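Local coordinates for protein endopolygalacturonase (Chondrostereum purpureum, PDB 1KCC) that probably hydrolyses the alpha-1,4 links between galacturonic acid units of polygalacturonan, as an endopolygalacturonase of glycosyl hydrolase family 28, at residues G89-T94 / L148-D153; N171-I176 / G193-S198; I197-I202 / V225-Q230; L257-Y262 / T297-N302. All coordinates share one frame; numbering follows the deposited sequence.

Interaction 1: G89-T94 / L148-D153; sequences GTNNGT and LGHNTD. With GTR (beta-D-galactopyranuronic acid), chain B; NAG (2-acetamido-2-deoxy-beta-D-glucopyranose), chain C.
Thr90 donates its backbone N-H to Asn151 OD1 at 2.8 Å, coming in tilted from the plane of the amide. This bond fixes the rotation of the Asn151 amide, whose plane stands 86° from that of Asn91, and turns ND2 toward the bound galacturonate. The sugar bonds follow: Asn151 ND2 reaches GTR O3 at 3.0 Å, Asn91 ND2 gives the same oxygen a nearly straight bond of 3.2 Å, and His150 NE2 meets GTR O2 at 2.7 Å in the plane of its ring. Replacing Asn151 by alanine removes the amide, and is likely to leave the N-H of Thr90 without its acceptor and O3 with one donor fewer. Packing is close at Gly89, whose CA lies 3.4 Å from Asn151 OD1; a CB there would collide with that oxygen. A water joins Gly89 N to Leu148 O. On the same loop Asn92 carries an N-linked NAG. Both segments are loops, one running from strand 76-78 to strand 101-104, the other from strand 130-139 to strand 155-158.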
loop_
_atom_site.group_PDB
_atom_site.type_symbol
_atom_site.label_atom_id
_atom_site.label_comp_id
_atom_site.label_asym_id
_atom_site.label_seq_id
_atom_site.Cartn_x
_atom_site.Cartn_y
_atom_site.Cartn_z
ATOM N N GLY A 89 -9.887 -12.263 -7.027
ATOM C CA GLY A 89 -8.812 -11.257 -7.196
ATOM C C GLY A 89 -7.912 -11.551 -8.379
ATOM O O GLY A 89 -8.364 -11.965 -9.455
ATOM N N THR A 90 -6.632 -11.309 -8.159
ATOM C CA THR A 90 -5.656 -11.547 -9.215
ATOM C C THR A 90 -5.054 -12.940 -9.149
ATOM O O THR A 90 -4.102 -13.238 -9.846
ATOM C CB THR A 90 -4.595 -10.402 -9.191
ATOM O OG1 THR A 90 -4.049 -10.214 -7.887
ATOM C CG2 THR A 90 -5.224 -9.075 -9.594
ATOM N N ASN A 91 -5.628 -13.790 -8.274
ATOM C CA ASN A 91 -5.118 -15.140 -8.180
ATOM C C ASN A 91 -5.696 -16.053 -9.200
ATOM O O ASN A 91 -5.019 -17.038 -9.610
ATOM C CB ASN A 91 -5.377 -15.685 -6.751
ATOM C CG ASN A 91 -4.428 -14.921 -5.803
ATOM O OD1 ASN A 91 -3.241 -14.635 -6.168
ATOM N ND2 ASN A 91 -4.848 -14.592 -4.616
ATOM N N ASN A 92 -6.906 -15.819 -9.621
ATOM C CA ASN A 92 -7.626 -16.650 -10.597
ATOM C C ASN A 92 -8.907 -15.945 -10.953
ATOM O O ASN A 92 -9.142 -14.804 -10.553
ATOM C CB ASN A 92 -7.898 -18.040 -9.990
ATOM C CG ASN A 92 -8.053 -19.073 -11.095
ATOM O OD1 ASN A 92 -8.067 -18.828 -12.270
ATOM N ND2 ASN A 92 -8.088 -20.324 -10.729
ATOM N N GLY A 93 -9.778 -16.580 -11.686
ATOM C CA GLY A 93 -11.109 -16.076 -11.997
ATOM C C GLY A 93 -11.061 -15.043 -13.123
ATOM O O GLY A 93 -10.278 -15.078 -14.069
ATOM N N THR A 94 -11.968 -14.081 -13.034
ATOM C CA THR A 94 -12.105 -13.060 -14.059
ATOM C C THR A 94 -10.819 -12.224 -14.123
ATOM O O THR A 94 -10.145 -11.952 -13.117
ATOM C CB THR A 94 -13.311 -12.155 -13.737
ATOM O OG1 THR A 94 -13.098 -11.543 -12.446
ATOM C CG2 THR A 94 -14.631 -12.943 -13.690
ATOM N N LEU A 148 -16.493 -10.434 -2.203
ATOM C CA LEU A 148 -16.094 -10.547 -3.603
ATOM C C LEU A 148 -14.859 -9.739 -3.948
ATOM O O LEU A 148 -14.122 -10.202 -4.832
ATOM C CB LEU A 148 -17.296 -10.147 -4.491
ATOM C CG LEU A 148 -18.488 -11.086 -4.401
ATOM C CD1 LEU A 148 -19.682 -10.461 -5.154
ATOM C CD2 LEU A 148 -18.157 -12.460 -4.926
ATOM N N GLY A 149 -14.617 -8.611 -3.321
ATOM C CA GLY A 149 -13.399 -7.842 -3.589
ATOM C C GLY A 149 -12.188 -8.608 -3.058
ATOM O O GLY A 149 -12.268 -9.231 -1.986
ATOM N N HIS A 150 -11.067 -8.559 -3.758
ATOM C CA HIS A 150 -9.887 -9.309 -3.322
ATOM C C HIS A 150 -8.669 -8.696 -3.998
ATOM O O HIS A 150 -8.752 -8.176 -5.130
ATOM C CB HIS A 150 -10.069 -10.775 -3.636
ATOM C CG HIS A 150 -9.116 -11.628 -2.825
ATOM N ND1 HIS A 150 -9.294 -11.867 -1.488
ATOM C CD2 HIS A 150 -7.989 -12.280 -3.204
ATOM C CE1 HIS A 150 -8.309 -12.632 -1.022
ATOM N NE2 HIS A 150 -7.498 -12.911 -2.063
ATOM N N ASN A 151 -7.519 -8.754 -3.342
ATOM C CA ASN A 151 -6.290 -8.158 -3.886
ATOM C C ASN A 151 -6.488 -6.655 -4.192
ATOM O O ASN A 151 -5.828 -6.107 -5.075
ATOM C CB ASN A 151 -5.764 -8.873 -5.136
ATOM C CG ASN A 151 -5.382 -10.308 -4.826
ATOM O OD1 ASN A 151 -5.962 -11.240 -5.407
ATOM N ND2 ASN A 151 -4.417 -10.526 -3.935
ATOM N N THR A 152 -7.317 -6.013 -3.366
ATOM C CA THR A 152 -7.626 -4.571 -3.546
ATOM C C THR A 152 -6.675 -3.676 -2.748
ATOM O O THR A 152 -7.101 -2.766 -2.046
ATOM C CB THR A 152 -9.094 -4.331 -3.191
ATOM O OG1 THR A 152 -9.352 -5.061 -1.967
ATOM C CG2 THR A 152 -10.029 -4.808 -4.306
ATOM N N ASP A 153 -5.365 -3.920 -2.947
ATOM C CA ASP A 153 -4.369 -3.149 -2.200
ATOM C C ASP A 153 -4.608 -1.644 -2.377
ATOM O O ASP A 153 -4.891 -1.170 -3.462
ATOM C CB ASP A 153 -2.966 -3.414 -2.767
ATOM C CG ASP A 153 -2.487 -4.840 -2.767
ATOM O OD1 ASP A 153 -3.325 -5.760 -2.748
ATOM O OD2 ASP A 153 -1.250 -5.048 -2.815
HETATM C C1 GTR B . -4.458 -13.384 0.491
HETATM C C2 GTR B . -4.348 -13.131 -1.004
HETATM C C3 GTR B . -2.964 -13.171 -1.412
HETATM C C4 GTR B . -2.094 -12.134 -0.639
HETATM C C5 GTR B . -2.341 -12.427 0.853
HETATM C C6 GTR B . -1.634 -11.403 1.719
HETATM O O1 GTR B . -5.785 -13.331 0.918
HETATM O O2 GTR B . -5.123 -14.130 -1.699
HETATM O O3 GTR B . -2.872 -12.862 -2.867
HETATM O O4 GTR B . -2.477 -10.800 -1.005
HETATM O O5 GTR B . -3.745 -12.370 1.188
HETATM O O6A GTR B . -2.248 -10.551 2.396
HETATM O O6B GTR B . -0.400 -11.496 1.714
HETATM C C1 NAG C . -8.519 -21.356 -11.686
HETATM C C2 NAG C . -7.439 -22.424 -11.371
HETATM C C3 NAG C . -7.736 -23.605 -12.298
HETATM C C4 NAG C . -9.166 -24.089 -12.031
HETATM C C5 NAG C . -10.196 -22.903 -12.266
HETATM C C6 NAG C . -11.522 -23.419 -11.856
HETATM C C7 NAG C . -4.971 -22.340 -11.401
HETATM C C8 NAG C . -3.853 -21.597 -11.959
HETATM N N2 NAG C . -6.177 -21.865 -11.785
HETATM O O3 NAG C . -6.814 -24.694 -12.107
HETATM O O4 NAG C . -9.537 -24.970 -13.111
HETATM O O5 NAG C . -9.803 -21.830 -11.349
HETATM O O6 NAG C . -12.445 -22.396 -11.635
HETATM O O7 NAG C . -4.848 -23.222 -10.674
HETATM O O HOH W 1 -12.153 -10.360 -6.818
#

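Interaction 2: N171-I176 / G193-S198; sequences NQDDCI and GGHGIS. With GTR (beta-D-galactopyranuronic acid), chain B.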
loop_
_atom_site.group_PDB
_atom_site.type_symbol
_atom_site.label_atom_id
_atom_site.label_comp_id
_atom_site.label_asym_id
_atom_site.label_seq_id
_atom_site.Cartn_x
_atom_site.Cartn_y
_atom_site.Cartn_z
ATOM N N ASN A 171 -10.676 -1.601 2.214
ATOM C CA ASN A 171 -10.373 -2.559 1.162
ATOM C C ASN A 171 -10.356 -3.980 1.726
ATOM O O ASN A 171 -10.909 -4.257 2.808
ATOM C CB ASN A 171 -9.081 -2.212 0.422
ATOM C CG ASN A 171 -7.865 -2.435 1.319
ATOM O OD1 ASN A 171 -8.020 -2.610 2.551
ATOM N ND2 ASN A 171 -6.694 -2.481 0.719
ATOM N N GLN A 172 -9.745 -4.895 0.948
ATOM C CA GLN A 172 -9.727 -6.343 1.251
ATOM C C GLN A 172 -8.348 -6.926 1.174
ATOM O O GLN A 172 -8.204 -8.153 1.182
ATOM C CB GLN A 172 -10.675 -7.139 0.352
ATOM C CG GLN A 172 -12.160 -6.735 0.455
ATOM C CD GLN A 172 -12.461 -5.457 -0.308
ATOM O OE1 GLN A 172 -11.998 -5.240 -1.456
ATOM N NE2 GLN A 172 -13.301 -4.611 0.278
ATOM N N ASP A 173 -7.290 -6.085 1.084
ATOM C CA ASP A 173 -5.929 -6.619 1.091
ATOM C C ASP A 173 -5.046 -5.565 1.749
ATOM O O ASP A 173 -5.552 -4.716 2.522
ATOM C CB ASP A 173 -5.453 -7.023 -0.324
ATOM C CG ASP A 173 -4.357 -8.110 -0.294
ATOM O OD1 ASP A 173 -4.664 -9.281 -0.592
ATOM O OD2 ASP A 173 -3.201 -7.796 0.032
ATOM N N ASP A 174 -3.736 -5.609 1.546
ATOM C CA ASP A 174 -2.846 -4.673 2.225
ATOM C C ASP A 174 -3.324 -3.240 2.045
ATOM O O ASP A 174 -3.645 -2.810 0.923
ATOM C CB ASP A 174 -1.407 -4.825 1.697
ATOM C CG ASP A 174 -0.782 -6.137 2.186
ATOM O OD1 ASP A 174 -0.983 -6.471 3.377
ATOM O OD2 ASP A 174 -0.022 -6.743 1.393
ATOM N N CYS A 175 -3.318 -2.479 3.108
ATOM C CA CYS A 175 -3.576 -1.051 2.994
ATOM C C CYS A 175 -2.483 -0.372 2.162
ATOM O O CYS A 175 -2.733 0.431 1.266
ATOM C CB CYS A 175 -3.706 -0.528 4.430
ATOM S SG CYS A 175 -4.071 1.193 4.591
ATOM N N ILE A 176 -1.234 -0.730 2.519
ATOM C CA ILE A 176 -0.042 -0.409 1.763
ATOM C C ILE A 176 0.785 -1.686 1.746
ATOM O O ILE A 176 0.836 -2.412 2.763
ATOM C CB ILE A 176 0.747 0.755 2.351
ATOM C CG1 ILE A 176 2.005 1.045 1.516
ATOM C CG2 ILE A 176 1.058 0.579 3.847
ATOM C CD1 ILE A 176 2.698 2.371 1.816
ATOM N N GLY A 193 -10.607 -2.911 7.014
ATOM C CA GLY A 193 -11.187 -3.990 6.220
ATOM C C GLY A 193 -10.178 -4.956 5.617
ATOM O O GLY A 193 -10.537 -6.091 5.283
ATOM N N GLY A 194 -8.920 -4.510 5.465
ATOM C CA GLY A 194 -7.946 -5.231 4.635
ATOM C C GLY A 194 -7.004 -6.069 5.474
ATOM O O GLY A 194 -7.398 -6.730 6.451
ATOM N N HIS A 195 -5.745 -6.117 5.010
ATOM C CA HIS A 195 -4.726 -6.992 5.558
ATOM C C HIS A 195 -3.631 -6.208 6.284
ATOM O O HIS A 195 -2.611 -6.830 6.622
ATOM C CB HIS A 195 -4.131 -7.908 4.488
ATOM C CG HIS A 195 -5.137 -8.885 3.894
ATOM N ND1 HIS A 195 -4.778 -9.850 2.971
ATOM C CD2 HIS A 195 -6.459 -9.035 4.089
ATOM C CE1 HIS A 195 -5.844 -10.531 2.622
ATOM N NE2 HIS A 195 -6.890 -10.052 3.280
ATOM N N GLY A 196 -3.858 -4.954 6.572
ATOM C CA GLY A 196 -2.918 -4.189 7.432
ATOM C C GLY A 196 -1.842 -3.494 6.638
ATOM O O GLY A 196 -1.898 -3.305 5.418
ATOM N N ILE A 197 -0.828 -3.058 7.387
ATOM C CA ILE A 197 0.274 -2.251 6.820
ATOM C C ILE A 197 1.473 -3.160 6.602
ATOM O O ILE A 197 2.005 -3.710 7.575
ATOM C CB ILE A 197 0.636 -1.109 7.775
ATOM C CG1 ILE A 197 -0.553 -0.136 7.943
ATOM C CG2 ILE A 197 1.892 -0.380 7.304
ATOM C CD1 ILE A 197 -0.310 0.874 9.084
ATOM N N SER A 198 1.843 -3.368 5.326
ATOM C CA SER A 198 2.839 -4.390 5.002
ATOM C C SER A 198 4.078 -3.820 4.322
ATOM O O SER A 198 4.028 -2.936 3.464
ATOM C CB SER A 198 2.237 -5.438 4.074
ATOM O OG SER A 198 1.303 -6.207 4.785
HETATM C C1 GTR B . -4.458 -13.384 0.491
HETATM C C2 GTR B . -4.348 -13.131 -1.004
HETATM C C3 GTR B . -2.964 -13.171 -1.412
HETATM C C4 GTR B . -2.094 -12.134 -0.639
HETATM C C5 GTR B . -2.341 -12.427 0.853
HETATM C C6 GTR B . -1.634 -11.403 1.719
HETATM O O1 GTR B . -5.785 -13.331 0.918
HETATM O O2 GTR B . -5.123 -14.130 -1.699
HETATM O O3 GTR B . -2.872 -12.862 -2.867
HETATM O O4 GTR B . -2.477 -10.800 -1.005
HETATM O O5 GTR B . -3.745 -12.370 1.188
HETATM O O6A GTR B . -2.248 -10.551 2.396
HETATM O O6B GTR B . -0.400 -11.496 1.714
#
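With CG anti to the backbone N (chi1 -155°), the carboxylate of Asp173 is directed to the sugar, while His195, its CG beside the backbone N (chi1 -64°), lays its ring under the CA of Asp173. These are neighbouring turns of the right-handed parallel beta-helix of family 28, at the galacturonate site. The Asp173 CA sits over the ring face, 3.8 Å from the centroid, as a CH-pi contact, and His195 N bonds to Asp173 O from above the carbonyl plane. Asp173 OD1 accepts from GTR O4, and His195 ND1 donates to GTR O6A at 2.7 Å. A leucine in place of His195, a predicted active-site residue, would probably leave O6A without this donor. Gly194 suits its place, since a CB would strike Asp173 O. Cys175 N bonds to Gly196 O, and Ile176 CG2 packs on Ile197 CG2. Asp174 forms salt bridges with Arg226 and Lys228; Asp174 OD1 accepts from Ser198 OG at 2.7 Å, from above the carboxylate plane.

Interaction 3: I197-I202 / V225-Q230; sequences ISIGSI and VRIKAQ. With GTR (beta-D-galactopyranuronic acid), chain B.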
loop_
_atom_site.group_PDB
_atom_site.type_symbol
_atom_site.label_atom_id
_atom_site.label_comp_id
_atom_site.label_asym_id
_atom_site.label_seq_id
_atom_site.Cartn_x
_atom_site.Cartn_y
_atom_site.Cartn_z
ATOM N N ILE A 197 -0.828 -3.058 7.387
ATOM C CA ILE A 197 0.274 -2.251 6.820
ATOM C C ILE A 197 1.473 -3.160 6.602
ATOM O O ILE A 197 2.005 -3.710 7.575
ATOM C CB ILE A 197 0.636 -1.109 7.775
ATOM C CG1 ILE A 197 -0.553 -0.136 7.943
ATOM C CG2 ILE A 197 1.892 -0.380 7.304
ATOM C CD1 ILE A 197 -0.310 0.874 9.084
ATOM N N SER A 198 1.843 -3.368 5.326
ATOM C CA SER A 198 2.839 -4.390 5.002
ATOM C C SER A 198 4.078 -3.820 4.322
ATOM O O SER A 198 4.028 -2.936 3.464
ATOM C CB SER A 198 2.237 -5.438 4.074
ATOM O OG SER A 198 1.303 -6.207 4.785
ATOM N N ILE A 199 5.196 -4.490 4.678
ATOM C CA ILE A 199 6.386 -4.488 3.849
ATOM C C ILE A 199 6.474 -5.855 3.210
ATOM O O ILE A 199 6.425 -6.884 3.923
ATOM C CB ILE A 199 7.657 -4.157 4.684
ATOM C CG1 ILE A 199 7.561 -2.730 5.204
ATOM C CG2 ILE A 199 8.900 -4.458 3.844
ATOM C CD1 ILE A 199 8.610 -2.405 6.260
ATOM N N GLY A 200 6.523 -5.878 1.872
ATOM C CA GLY A 200 6.565 -7.112 1.103
ATOM C C GLY A 200 5.185 -7.505 0.537
ATOM O O GLY A 200 4.226 -6.756 0.609
ATOM N N SER A 201 5.112 -8.720 -0.038
ATOM C CA SER A 201 6.154 -9.747 0.085
ATOM C C SER A 201 7.408 -9.337 -0.658
ATOM O O SER A 201 7.410 -8.801 -1.811
ATOM C CB SER A 201 5.568 -11.098 -0.408
ATOM O OG SER A 201 5.634 -11.213 -1.774
ATOM N N ILE A 202 8.514 -9.523 0.012
ATOM C CA ILE A 202 9.841 -9.228 -0.531
ATOM C C ILE A 202 10.264 -10.378 -1.456
ATOM O O ILE A 202 10.297 -11.549 -1.012
ATOM C CB ILE A 202 10.847 -9.009 0.594
ATOM C CG1 ILE A 202 10.442 -7.804 1.484
ATOM C CG2 ILE A 202 12.261 -8.868 0.070
ATOM C CD1 ILE A 202 10.505 -6.448 0.798
ATOM N N VAL A 225 0.450 -5.118 11.512
ATOM C CA VAL A 225 1.602 -4.814 10.666
ATOM C C VAL A 225 2.311 -6.128 10.329
ATOM O O VAL A 225 2.358 -7.062 11.143
ATOM C CB VAL A 225 2.575 -3.792 11.307
ATOM C CG1 VAL A 225 1.873 -2.486 11.585
ATOM C CG2 VAL A 225 3.200 -4.366 12.600
ATOM N N ARG A 226 2.853 -6.165 9.113
ATOM C CA ARG A 226 3.609 -7.310 8.651
ATOM C C ARG A 226 4.877 -6.888 7.925
ATOM O O ARG A 226 4.872 -5.914 7.176
ATOM C CB ARG A 226 2.829 -8.159 7.655
ATOM C CG ARG A 226 1.827 -9.109 8.258
ATOM C CD ARG A 226 1.429 -10.105 7.078
ATOM N NE ARG A 226 0.611 -9.294 6.164
ATOM C CZ ARG A 226 -0.011 -9.900 5.114
ATOM N NH1 ARG A 226 0.131 -11.199 4.879
ATOM N NH2 ARG A 226 -0.761 -9.138 4.285
ATOM N N ILE A 227 5.909 -7.691 8.111
ATOM C CA ILE A 227 7.067 -7.706 7.196
ATOM C C ILE A 227 7.151 -9.119 6.691
ATOM O O ILE A 227 7.371 -10.050 7.480
ATOM C CB ILE A 227 8.390 -7.260 7.864
ATOM C CG1 ILE A 227 8.168 -5.915 8.591
ATOM C CG2 ILE A 227 9.492 -7.211 6.805
ATOM C CD1 ILE A 227 9.460 -5.443 9.281
ATOM N N LYS A 228 6.897 -9.306 5.383
ATOM C CA LYS A 228 6.817 -10.629 4.781
ATOM C C LYS A 228 7.835 -10.744 3.685
ATOM O O LYS A 228 7.909 -9.888 2.791
ATOM C CB LYS A 228 5.382 -10.896 4.218
ATOM C CG LYS A 228 4.618 -9.707 3.681
ATOM C CD LYS A 228 3.294 -10.137 2.946
ATOM C CE LYS A 228 2.484 -8.852 2.664
ATOM N NZ LYS A 228 1.336 -9.153 1.758
ATOM N N ALA A 229 8.628 -11.803 3.720
ATOM C CA ALA A 229 9.558 -12.124 2.635
ATOM C C ALA A 229 9.245 -13.509 2.122
ATOM O O ALA A 229 9.029 -14.435 2.902
ATOM C CB ALA A 229 11.012 -12.070 3.068
ATOM N N GLN A 230 9.249 -13.635 0.789
ATOM C CA GLN A 230 9.121 -14.942 0.205
ATOM C C GLN A 230 10.205 -15.872 0.751
ATOM O O GLN A 230 11.396 -15.522 0.761
ATOM C CB GLN A 230 9.289 -14.832 -1.342
ATOM C CG GLN A 230 8.117 -14.016 -1.883
ATOM C CD GLN A 230 8.194 -13.501 -3.287
ATOM O OE1 GLN A 230 8.869 -14.178 -4.056
ATOM N NE2 GLN A 230 7.521 -12.462 -3.708
HETATM C C1 GTR B . -4.458 -13.384 0.491
HETATM C C2 GTR B . -4.348 -13.131 -1.004
HETATM C C3 GTR B . -2.964 -13.171 -1.412
HETATM C C4 GTR B . -2.094 -12.134 -0.639
HETATM C C5 GTR B . -2.341 -12.427 0.853
HETATM C C6 GTR B . -1.634 -11.403 1.719
HETATM O O1 GTR B . -5.785 -13.331 0.918
HETATM O O2 GTR B . -5.123 -14.130 -1.699
HETATM O O3 GTR B . -2.872 -12.862 -2.867
HETATM O O4 GTR B . -2.477 -10.800 -1.005
HETATM O O5 GTR B . -3.745 -12.370 1.188
HETATM O O6A GTR B . -2.248 -10.551 2.396
HETATM O O6B GTR B . -0.400 -11.496 1.714
HETATM O O HOH W 2 4.790 -3.236 7.929
HETATM O O HOH W 3 -0.024 -6.600 7.171
HETATM O O HOH W 4 2.503 -9.861 -0.712
#
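Strands 197-202 and 226-230 run parallel, 11° apart, exchanging backbone bonds such as Ile199 N to Arg226 O (2.9 Å), with a beta bulge between Ile199 and Ile202 where a cis peptide precedes Ser201. On one face Ile199 and Ile227 lie side by side, CG2 to CG2 at 4.1 Å, and Ile202 packs on Ala229; these apolar chains suit the interior. The other face is polar. Lys228 stretches straight beyond CG, places its CE over the centre of the Arg226 guanidinium, 3.6 Å above the plane, and brings NZ to GTR O6B at 2.9 Å. Arg226, bent at chi3 (-72°), sets NH2 2.8 Å from GTR O6A and NH1 3.2 Å from O6B, the carboxylate meeting the guanidinium edge. Asp174 is the second partner of both cations. A water spans Ser198 OG and Arg226 NE. Apolar inside, cationic outside, this parallel beta-helix face forms part of the carboxylate-binding side of the galacturonate site.

Interaction 4: L257-Y262 / T297-N302; sequences LISQSY and TVECGN. With GTR (beta-D-galactopyranuronic acid), chain B.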
loop_
_atom_site.group_PDB
_atom_site.type_symbol
_atom_site.label_atom_id
_atom_site.label_comp_id
_atom_site.label_asym_id
_atom_site.label_seq_id
_atom_site.Cartn_x
_atom_site.Cartn_y
_atom_site.Cartn_z
ATOM N N LEU A 257 3.141 -9.755 12.420
ATOM C CA LEU A 257 3.780 -10.936 11.867
ATOM C C LEU A 257 4.979 -10.498 11.046
ATOM O O LEU A 257 4.863 -9.803 10.041
ATOM C CB LEU A 257 2.795 -11.748 11.008
ATOM C CG LEU A 257 3.388 -12.997 10.323
ATOM C CD1 LEU A 257 3.847 -14.052 11.328
ATOM C CD2 LEU A 257 2.397 -13.647 9.347
ATOM N N ILE A 258 6.150 -10.928 11.507
ATOM C CA ILE A 258 7.415 -10.663 10.813
ATOM C C ILE A 258 7.872 -12.029 10.379
ATOM O O ILE A 258 8.201 -12.845 11.260
ATOM C CB ILE A 258 8.399 -9.922 11.730
ATOM C CG1 ILE A 258 7.780 -8.548 12.031
ATOM C CG2 ILE A 258 9.812 -9.838 11.099
ATOM C CD1 ILE A 258 8.395 -7.595 12.885
ATOM N N SER A 259 7.912 -12.306 9.077
ATOM C CA SER A 259 8.084 -13.665 8.648
ATOM C C SER A 259 8.825 -13.765 7.318
ATOM O O SER A 259 8.518 -13.061 6.369
ATOM C CB SER A 259 6.705 -14.314 8.466
ATOM O OG SER A 259 6.846 -15.612 7.889
ATOM N N GLN A 260 9.752 -14.730 7.284
ATOM C CA GLN A 260 10.497 -15.091 6.095
ATOM C C GLN A 260 10.038 -16.407 5.508
ATOM O O GLN A 260 10.727 -17.063 4.717
ATOM C CB GLN A 260 11.998 -15.080 6.402
ATOM C CG GLN A 260 12.468 -13.648 6.584
ATOM C CD GLN A 260 13.831 -13.533 7.247
ATOM O OE1 GLN A 260 14.234 -14.396 8.051
ATOM N NE2 GLN A 260 14.539 -12.442 6.994
ATOM N N SER A 261 8.780 -16.774 5.821
ATOM C CA SER A 261 8.181 -18.042 5.316
ATOM C C SER A 261 7.122 -17.815 4.256
ATOM O O SER A 261 6.458 -18.790 3.853
ATOM C CB SER A 261 7.513 -18.807 6.482
ATOM O OG SER A 261 8.479 -19.118 7.454
ATOM N N TYR A 262 6.917 -16.592 3.756
ATOM C CA TYR A 262 5.797 -16.287 2.852
ATOM C C TYR A 262 5.860 -17.174 1.635
ATOM O O TYR A 262 6.939 -17.384 1.061
ATOM C CB TYR A 262 5.892 -14.796 2.472
ATOM C CG TYR A 262 4.599 -14.311 1.819
ATOM C CD1 TYR A 262 3.538 -13.847 2.633
ATOM C CD2 TYR A 262 4.455 -14.312 0.470
ATOM C CE1 TYR A 262 2.354 -13.402 2.068
ATOM C CE2 TYR A 262 3.249 -13.860 -0.130
ATOM C CZ TYR A 262 2.227 -13.416 0.702
ATOM O OH TYR A 262 1.054 -12.961 0.108
ATOM N N THR A 297 4.102 -12.764 16.210
ATOM C CA THR A 297 5.019 -13.838 15.788
ATOM C C THR A 297 6.136 -13.243 14.955
ATOM O O THR A 297 5.882 -12.439 14.057
ATOM C CB THR A 297 4.277 -14.971 15.059
ATOM O OG1 THR A 297 3.555 -15.708 16.071
ATOM C CG2 THR A 297 5.217 -15.901 14.320
ATOM N N VAL A 298 7.353 -13.677 15.279
ATOM C CA VAL A 298 8.543 -13.365 14.497
ATOM C C VAL A 298 9.121 -14.703 14.052
ATOM O O VAL A 298 9.415 -15.544 14.905
ATOM C CB VAL A 298 9.574 -12.565 15.278
ATOM C CG1 VAL A 298 10.861 -12.382 14.475
ATOM C CG2 VAL A 298 8.955 -11.234 15.707
ATOM N N GLU A 299 9.233 -14.905 12.748
ATOM C CA GLU A 299 9.720 -16.163 12.159
ATOM C C GLU A 299 10.852 -15.833 11.199
ATOM O O GLU A 299 10.639 -15.598 10.020
ATOM C CB GLU A 299 8.583 -16.889 11.472
ATOM C CG GLU A 299 8.995 -18.221 10.837
ATOM C CD GLU A 299 9.026 -19.375 11.808
ATOM O OE1 GLU A 299 8.985 -19.222 13.038
ATOM O OE2 GLU A 299 9.115 -20.502 11.296
ATOM N N CYS A 300 12.078 -15.763 11.774
ATOM C CA CYS A 300 13.281 -15.374 11.012
ATOM C C CYS A 300 14.150 -16.582 10.703
ATOM O O CYS A 300 14.531 -17.338 11.593
ATOM C CB CYS A 300 14.186 -14.442 11.845
ATOM S SG CYS A 300 13.530 -12.778 12.074
ATOM N N GLY A 301 14.552 -16.711 9.424
ATOM C CA GLY A 301 15.717 -17.439 9.029
ATOM C C GLY A 301 16.991 -16.619 9.050
ATOM O O GLY A 301 18.081 -17.184 9.223
ATOM N N ASN A 302 16.882 -15.306 8.870
ATOM C CA ASN A 302 18.076 -14.446 8.841
ATOM C C ASN A 302 17.661 -13.045 9.225
ATOM O O ASN A 302 17.092 -12.284 8.412
ATOM C CB ASN A 302 18.704 -14.492 7.438
ATOM C CG ASN A 302 20.000 -13.702 7.383
ATOM O OD1 ASN A 302 20.444 -13.159 8.401
ATOM N ND2 ASN A 302 20.589 -13.646 6.183
HETATM C C1 GTR B . -4.458 -13.384 0.491
HETATM C C2 GTR B . -4.348 -13.131 -1.004
HETATM C C3 GTR B . -2.964 -13.171 -1.412
HETATM C C4 GTR B . -2.094 -12.134 -0.639
HETATM C C5 GTR B . -2.341 -12.427 0.853
HETATM C C6 GTR B . -1.634 -11.403 1.719
HETATM O O1 GTR B . -5.785 -13.331 0.918
HETATM O O2 GTR B . -5.123 -14.130 -1.699
HETATM O O3 GTR B . -2.872 -12.862 -2.867
HETATM O O4 GTR B . -2.477 -10.800 -1.005
HETATM O O5 GTR B . -3.745 -12.370 1.188
HETATM O O6A GTR B . -2.248 -10.551 2.396
HETATM O O6B GTR B . -0.400 -11.496 1.714
#
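Gln260 reaches across to the loop that follows strand 294-299 and bonds with both ends of its amide. OE1 accepts from Asn302 N at 2.9 Å and, weakly, from Gly301 N, while NE2 returns a nearly straight bond of 2.9 Å to Asn302 O, which lies in the plane of the Gln260 amide. A glutamine suits this place because one flat group offers both an acceptor and a donor. Its extended chain (chi2 165°) gives it the length. Behind it the backbones pair in parallel, with Ile258 N bonding to Thr297 O, Glu299 N to Ile258 O (2.7 Å), and Gln260 N to Glu299 O. Leu257 CD1 lies 3.8 Å from Thr297 CG2 on one face; on the other Ile258 CB and Val298 CG2 pack inward, where Trp309 touches both. Farther out, Ser259 OG, also hydrogen-bonded to Asp265 O, accepts from Ser261 N, an ST turn at the corner of the chain, and Cys300 is tied to Cys303 by a disulfide. Beyond this turn comes Tyr262, whose OH donates to GTR O6B at 2.6 Å. These are adjacent rungs of a parallel beta-helix, with a turn leading to the galacturonate site.

All four interactions touch the same galacturonate, through several of its atoms. Interaction 1 holds the O2 and O3 hydroxyls, interaction 2 takes O4 and O6A, and interactions 3 and 4 supply the other donors to the carboxylate. Interactions 2 and 3 share Ile197 and Ser198 and are joined by two salt bridges: Asp174 OD2 to Lys228 NZ and Asp174 OD1 to Arg226 NH2, both 2.8 Å. Interaction 4 continues the sheet, with Ser259 N 2.8 Å from Ile227 O, and Tyr262 CE1 packs 3.5 Å from Lys228 CD. Thr152 OG1 and Gln172 OE1, 2.7 Å apart, connect interactions 1 and 2. Interactions 1 and 4, with centres about 25 Å apart, meet through the sugar rather than directly.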